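Local structure of putative O-acetylhomoserine (Thiol)-lyase (Campylobacter jejuni, 4OC9) at residues V102-K107 with I125-F130; A148-S153 with I179-V184. The protein probably uses pyridoxal 5'-phosphate to make homocysteine from O-acetylhomoserine and a sulfide donor, as trans-sulfuration enzymes of its kind do. One frame throughout, in Å; residues are numbered along the deposited sequence.

In the fold
Both contacts lie in the large sheet of the pyridoxal-phosphate domain, in which only strand 217-221 runs antiparallel to its neighbours. Going from the N terminus, strand 101-105 is followed by helix 110-119. Strand 126-130 then returns beside it and closes contact 1, at the margin of the sheet. The chain goes on through helix 136-141 to strand 146-152. Helix 164-174 leads to strand 177-181, which closes contact 2 deep inside, its centre about 7 Å from the chain's centre. The two loops follow one another and neither encloses nor crosses the other. Strands 101-105 and 146-152 are neighbours, so Ala103 O lies 2.7 Å from Phe150 N, a probable hydrogen bond that joins the contacts.

Contact 1: residues V102-K107 with I125-F130; sequences VAYSNK and IEAREF
The Tyr104 ring has Glu129 CA over one face, 3.9 Å from the ring centroid, in a CH-pi contact. The backbone of Ala127 and Arg128 lies at the ring edge, in its plane. Tyr104 CE1 also meets Ala127 CB at 3.6 Å. Tyr104 chi1 of 71° sets CG between the backbone N and carbonyl carbon, which folds the ring across the neighbouring strand. Phe130 does the same from the other strand, on the other side of the sheet. Ser105 CA makes a CH-pi contact over one face of the Phe130 ring, 4.1 Å from its centroid, and the carbonyl carbon of Ala103 lies near its edge. The two rings thus clasp the strand pair from both faces.

Between them runs parallel pairing, with the strands twisted by 37°. Val102 N donates to Glu126 O, and Arg128 N to Val102 O. Tyr104 N reaches Arg128 O at 3.0 Å from above the carbonyl plane. Phe130 N donates to Tyr104 O at 2.9 Å. A weak bond from Asn106 N to Phe130 O follows. Ser105 OG accepts from Lys107 N at 3.1 Å, an ST turn at the strand end. Arg128 extends away, its NE bridged to Glu126 OE2 and its NH1 held by Asp143 and Val141 O.

The pair forms a beta-alpha-beta unit with helix 110-119. Ile116 of that helix packs on Val102, Tyr104 and Ala127. Ala103 and Phe130 meet Leu138 of helix 136-141 on the opposite face. Strand 126-130 is outermost in the sheet, and strand 146-152 flanks strand 101-105 on its other side.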
# COMPACT_ATOMS: atom_id res chain seq x y z
N VAL D 102 -25.94 22.41 19.55
CA VAL D 102 -24.53 22.36 19.90
C VAL D 102 -24.01 23.76 19.77
O VAL D 102 -24.41 24.50 18.87
CB VAL D 102 -23.68 21.41 19.00
CG1 VAL D 102 -24.17 19.97 19.12
CG2 VAL D 102 -23.72 21.84 17.54
N ALA D 103 -23.08 24.10 20.66
CA ALA D 103 -22.44 25.42 20.66
C ALA D 103 -21.09 25.29 19.95
O ALA D 103 -20.30 24.39 20.27
CB ALA D 103 -22.24 25.91 22.08
N TYR D 104 -20.82 26.21 19.03
CA TYR D 104 -19.57 26.15 18.31
C TYR D 104 -18.88 27.51 18.13
O TYR D 104 -19.51 28.53 17.97
CB TYR D 104 -19.82 25.54 16.92
CG TYR D 104 -20.58 26.43 15.95
CD1 TYR D 104 -21.96 26.60 16.04
CD2 TYR D 104 -19.92 27.05 14.90
CE1 TYR D 104 -22.64 27.41 15.14
CE2 TYR D 104 -20.60 27.83 13.99
CZ TYR D 104 -21.96 28.02 14.12
OH TYR D 104 -22.61 28.80 13.22
N SER D 105 -17.57 27.48 18.15
CA SER D 105 -16.75 28.66 17.98
C SER D 105 -16.91 29.28 16.60
O SER D 105 -17.04 28.59 15.58
CB SER D 105 -15.26 28.31 18.23
OG SER D 105 -14.41 29.39 17.93
N ASN D 106 -16.89 30.60 16.57
CA ASN D 106 -17.04 31.37 15.35
C ASN D 106 -15.71 31.40 14.59
O ASN D 106 -15.62 31.96 13.50
CB ASN D 106 -17.51 32.80 15.64
CG ASN D 106 -16.49 33.62 16.44
OD1 ASN D 106 -15.61 33.10 17.14
ND2 ASN D 106 -16.64 34.91 16.37
N LYS D 107 -14.67 30.86 15.20
CA LYS D 107 -13.35 30.81 14.55
C LYS D 107 -12.83 29.36 14.42
O LYS D 107 -12.09 28.87 15.27
CB LYS D 107 -12.33 31.70 15.27
CG LYS D 107 -12.74 33.16 15.30
CD LYS D 107 -11.67 34.06 15.86
CE LYS D 107 -12.21 35.46 15.93
NZ LYS D 107 -11.16 36.43 16.33
N ILE D 125 -30.40 18.93 14.00
CA ILE D 125 -29.44 19.37 15.00
C ILE D 125 -29.12 20.84 14.77
O ILE D 125 -28.55 21.23 13.74
CB ILE D 125 -28.18 18.50 15.00
CG1 ILE D 125 -28.56 17.06 15.37
CG2 ILE D 125 -27.17 19.05 15.99
CD1 ILE D 125 -27.42 16.05 15.29
N GLU D 126 -29.53 21.65 15.74
CA GLU D 126 -29.35 23.08 15.70
C GLU D 126 -27.94 23.49 16.10
O GLU D 126 -27.36 22.92 17.03
CB GLU D 126 -30.35 23.75 16.66
CG GLU D 126 -30.27 25.27 16.74
CD GLU D 126 -31.23 25.90 17.76
OE1 GLU D 126 -32.13 25.19 18.27
OE2 GLU D 126 -31.09 27.12 18.05
N ALA D 127 -27.42 24.51 15.43
CA ALA D 127 -26.09 25.02 15.73
C ALA D 127 -26.18 26.46 16.25
O ALA D 127 -26.91 27.28 15.69
CB ALA D 127 -25.20 24.97 14.51
N ARG D 128 -25.43 26.74 17.32
CA ARG D 128 -25.40 28.06 17.95
C ARG D 128 -23.96 28.56 18.10
O ARG D 128 -23.22 28.08 18.94
CB ARG D 128 -26.07 28.04 19.33
CG ARG D 128 -27.54 27.64 19.28
CD ARG D 128 -28.15 27.59 20.66
NE ARG D 128 -29.54 27.13 20.62
CZ ARG D 128 -30.29 26.94 21.70
NH1 ARG D 128 -29.79 27.16 22.92
NH2 ARG D 128 -31.53 26.51 21.57
N GLU D 129 -23.62 29.54 17.28
CA GLU D 129 -22.33 30.18 17.25
C GLU D 129 -22.01 30.97 18.53
O GLU D 129 -22.91 31.45 19.23
CB GLU D 129 -22.33 31.20 16.12
CG GLU D 129 -21.00 31.89 15.84
CD GLU D 129 -21.15 33.04 14.84
OE1 GLU D 129 -20.15 33.50 14.22
OE2 GLU D 129 -22.29 33.50 14.67
N PHE D 130 -20.72 31.06 18.87
CA PHE D 130 -20.32 31.84 20.05
C PHE D 130 -18.94 32.38 19.70
O PHE D 130 -18.26 31.83 18.82
CB PHE D 130 -20.32 31.09 21.39
CG PHE D 130 -19.21 30.08 21.56
CD1 PHE D 130 -19.37 28.78 21.15
CD2 PHE D 130 -18.02 30.46 22.18
CE1 PHE D 130 -18.35 27.87 21.34
CE2 PHE D 130 -17.00 29.55 22.39
CZ PHE D 130 -17.16 28.25 21.95

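Contact 2: residues A148-S153 with I179-V184; sequences AIFFES and ICDNTV
Ile179 and Phe150 meet on one face of the sheet, with Ile179 CG2 3.5 Å from Phe150 CD2. Beneath them the backbone atoms are paired in a regular parallel pattern. Ile179 N donates to Ile149 O at 2.8 Å, almost straight at 175°. Ile179 O accepts from Phe151 N, and Phe151 O takes Asp181 N in the carbonyl plane. Ser153 N closes the series on Asp181 O, from above the carbonyl plane.

Side chains continue the pairing beyond the strands. Ser153 OG donates to a lone pair of Asn182 OD1 at 2.7 Å. The other end of that amide, Asn182 ND2, is held by Glu73 OE1 and Leu190 O. Asp181 OD1 receives two bonds from Thr183. Thr183 OG1 donates to Asp181 OD1 at 2.6 Å, from the syn side and somewhat out of the carboxylate plane, and Thr183 N makes an Asx turn. Both fix the rotation of the carboxylate. Thr183 OG1 accepts in turn from Ser203 N.

Glu152 and Asp181 lie side by side and point the same way, with their carboxylate planes 50° apart. Glu152 OE2 and Asp181 OD2 are 4.1 Å apart. A water lies between them, 2.6 Å from Glu152 OE2 and 2.7 Å from Asp181 OD2. Tyr109 N also donates to Glu152 OE2, and Asn156 N to Glu152 OE1. On the opposite face the Cys180 sulfur lies obliquely by the Phe151 ring, with SG 3.8 Å from CE2.

Asp181 OD2 also lies near N1 of the pyridoxyl-lysine at position 206. This is consistent with the aspartate that in fold type I enzymes pairs with the pyridine nitrogen and favours its protonated form. If Asp181 has that role, the two Thr183 bonds would hold the carboxylate turned toward N1.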
# COMPACT_ATOMS: atom_id res chain seq x y z
N ALA D 148 -23.02 19.83 23.26
CA ALA D 148 -21.58 19.94 23.05
C ALA D 148 -21.13 21.38 22.81
O ALA D 148 -21.89 22.22 22.32
CB ALA D 148 -21.15 19.06 21.88
N ILE D 149 -19.89 21.63 23.21
CA ILE D 149 -19.22 22.93 23.08
C ILE D 149 -17.97 22.61 22.23
O ILE D 149 -17.06 21.92 22.70
CB ILE D 149 -18.86 23.53 24.42
CG1 ILE D 149 -20.17 23.85 25.19
CG2 ILE D 149 -18.06 24.78 24.20
CD1 ILE D 149 -19.98 24.35 26.61
N PHE D 150 -17.99 23.09 20.98
CA PHE D 150 -16.93 22.83 20.03
C PHE D 150 -16.07 24.00 19.68
O PHE D 150 -16.58 25.08 19.40
CB PHE D 150 -17.55 22.32 18.74
CG PHE D 150 -16.54 21.83 17.73
CD1 PHE D 150 -15.95 22.71 16.84
CD2 PHE D 150 -16.20 20.49 17.68
CE1 PHE D 150 -15.01 22.26 15.94
CE2 PHE D 150 -15.25 20.04 16.77
CZ PHE D 150 -14.66 20.93 15.90
N PHE D 151 -14.76 23.78 19.70
CA PHE D 151 -13.80 24.82 19.37
C PHE D 151 -12.45 24.23 18.99
O PHE D 151 -12.21 23.03 19.18
CB PHE D 151 -13.58 25.73 20.57
CG PHE D 151 -12.89 25.04 21.71
CD1 PHE D 151 -13.61 24.29 22.60
CD2 PHE D 151 -11.55 25.21 21.92
CE1 PHE D 151 -12.99 23.69 23.68
CE2 PHE D 151 -10.91 24.60 23.00
CZ PHE D 151 -11.63 23.83 23.88
N GLU D 152 -11.59 25.08 18.45
CA GLU D 152 -10.25 24.68 18.05
C GLU D 152 -9.25 25.30 19.04
O GLU D 152 -9.47 26.41 19.55
CB GLU D 152 -9.95 25.08 16.62
CG GLU D 152 -10.76 24.31 15.60
CD GLU D 152 -10.54 24.72 14.15
OE1 GLU D 152 -9.65 25.55 13.89
OE2 GLU D 152 -11.30 24.23 13.27
N SER D 153 -8.20 24.56 19.33
CA SER D 153 -7.18 25.03 20.25
C SER D 153 -6.39 26.18 19.62
O SER D 153 -6.07 27.17 20.28
CB SER D 153 -6.23 23.88 20.64
OG SER D 153 -5.53 23.32 19.54
N ILE D 179 -15.59 19.60 23.31
CA ILE D 179 -14.84 19.01 22.20
C ILE D 179 -13.80 19.98 21.64
O ILE D 179 -14.15 21.08 21.19
CB ILE D 179 -15.73 18.68 20.99
CG1 ILE D 179 -16.82 17.69 21.37
CG2 ILE D 179 -14.87 18.09 19.88
CD1 ILE D 179 -17.85 17.47 20.27
N CYS D 180 -12.52 19.60 21.69
CA CYS D 180 -11.45 20.42 21.18
C CYS D 180 -10.76 19.80 19.97
O CYS D 180 -10.24 18.72 20.06
CB CYS D 180 -10.39 20.66 22.26
SG CYS D 180 -8.96 21.66 21.72
N ASP D 181 -10.71 20.54 18.87
CA ASP D 181 -10.04 20.13 17.65
C ASP D 181 -8.61 20.65 17.84
O ASP D 181 -8.34 21.85 17.74
CB ASP D 181 -10.75 20.73 16.45
CG ASP D 181 -10.12 20.35 15.13
OD1 ASP D 181 -8.87 20.22 15.05
OD2 ASP D 181 -10.88 20.22 14.15
N ASN D 182 -7.69 19.72 18.11
CA ASN D 182 -6.28 20.09 18.38
C ASN D 182 -5.37 19.78 17.19
O ASN D 182 -4.15 19.61 17.35
CB ASN D 182 -5.82 19.26 19.60
CG ASN D 182 -4.59 19.81 20.27
OD1 ASN D 182 -4.43 21.00 20.35
ND2 ASN D 182 -3.75 18.93 20.82
N THR D 183 -5.95 19.76 16.00
CA THR D 183 -5.21 19.46 14.77
C THR D 183 -3.97 20.25 14.50
O THR D 183 -2.87 19.71 14.29
CB THR D 183 -6.10 19.67 13.55
OG1 THR D 183 -7.25 18.80 13.60
CG2 THR D 183 -5.32 19.40 12.30
N VAL D 184 -4.10 21.57 14.51
CA VAL D 184 -2.97 22.42 14.23
C VAL D 184 -1.85 22.44 15.28
O VAL D 184 -0.65 22.42 14.96
CB VAL D 184 -3.44 23.86 14.01
CG1 VAL D 184 -2.24 24.75 13.65
CG2 VAL D 184 -4.47 23.90 12.91
O HOH W 1 -12.55 21.92 12.97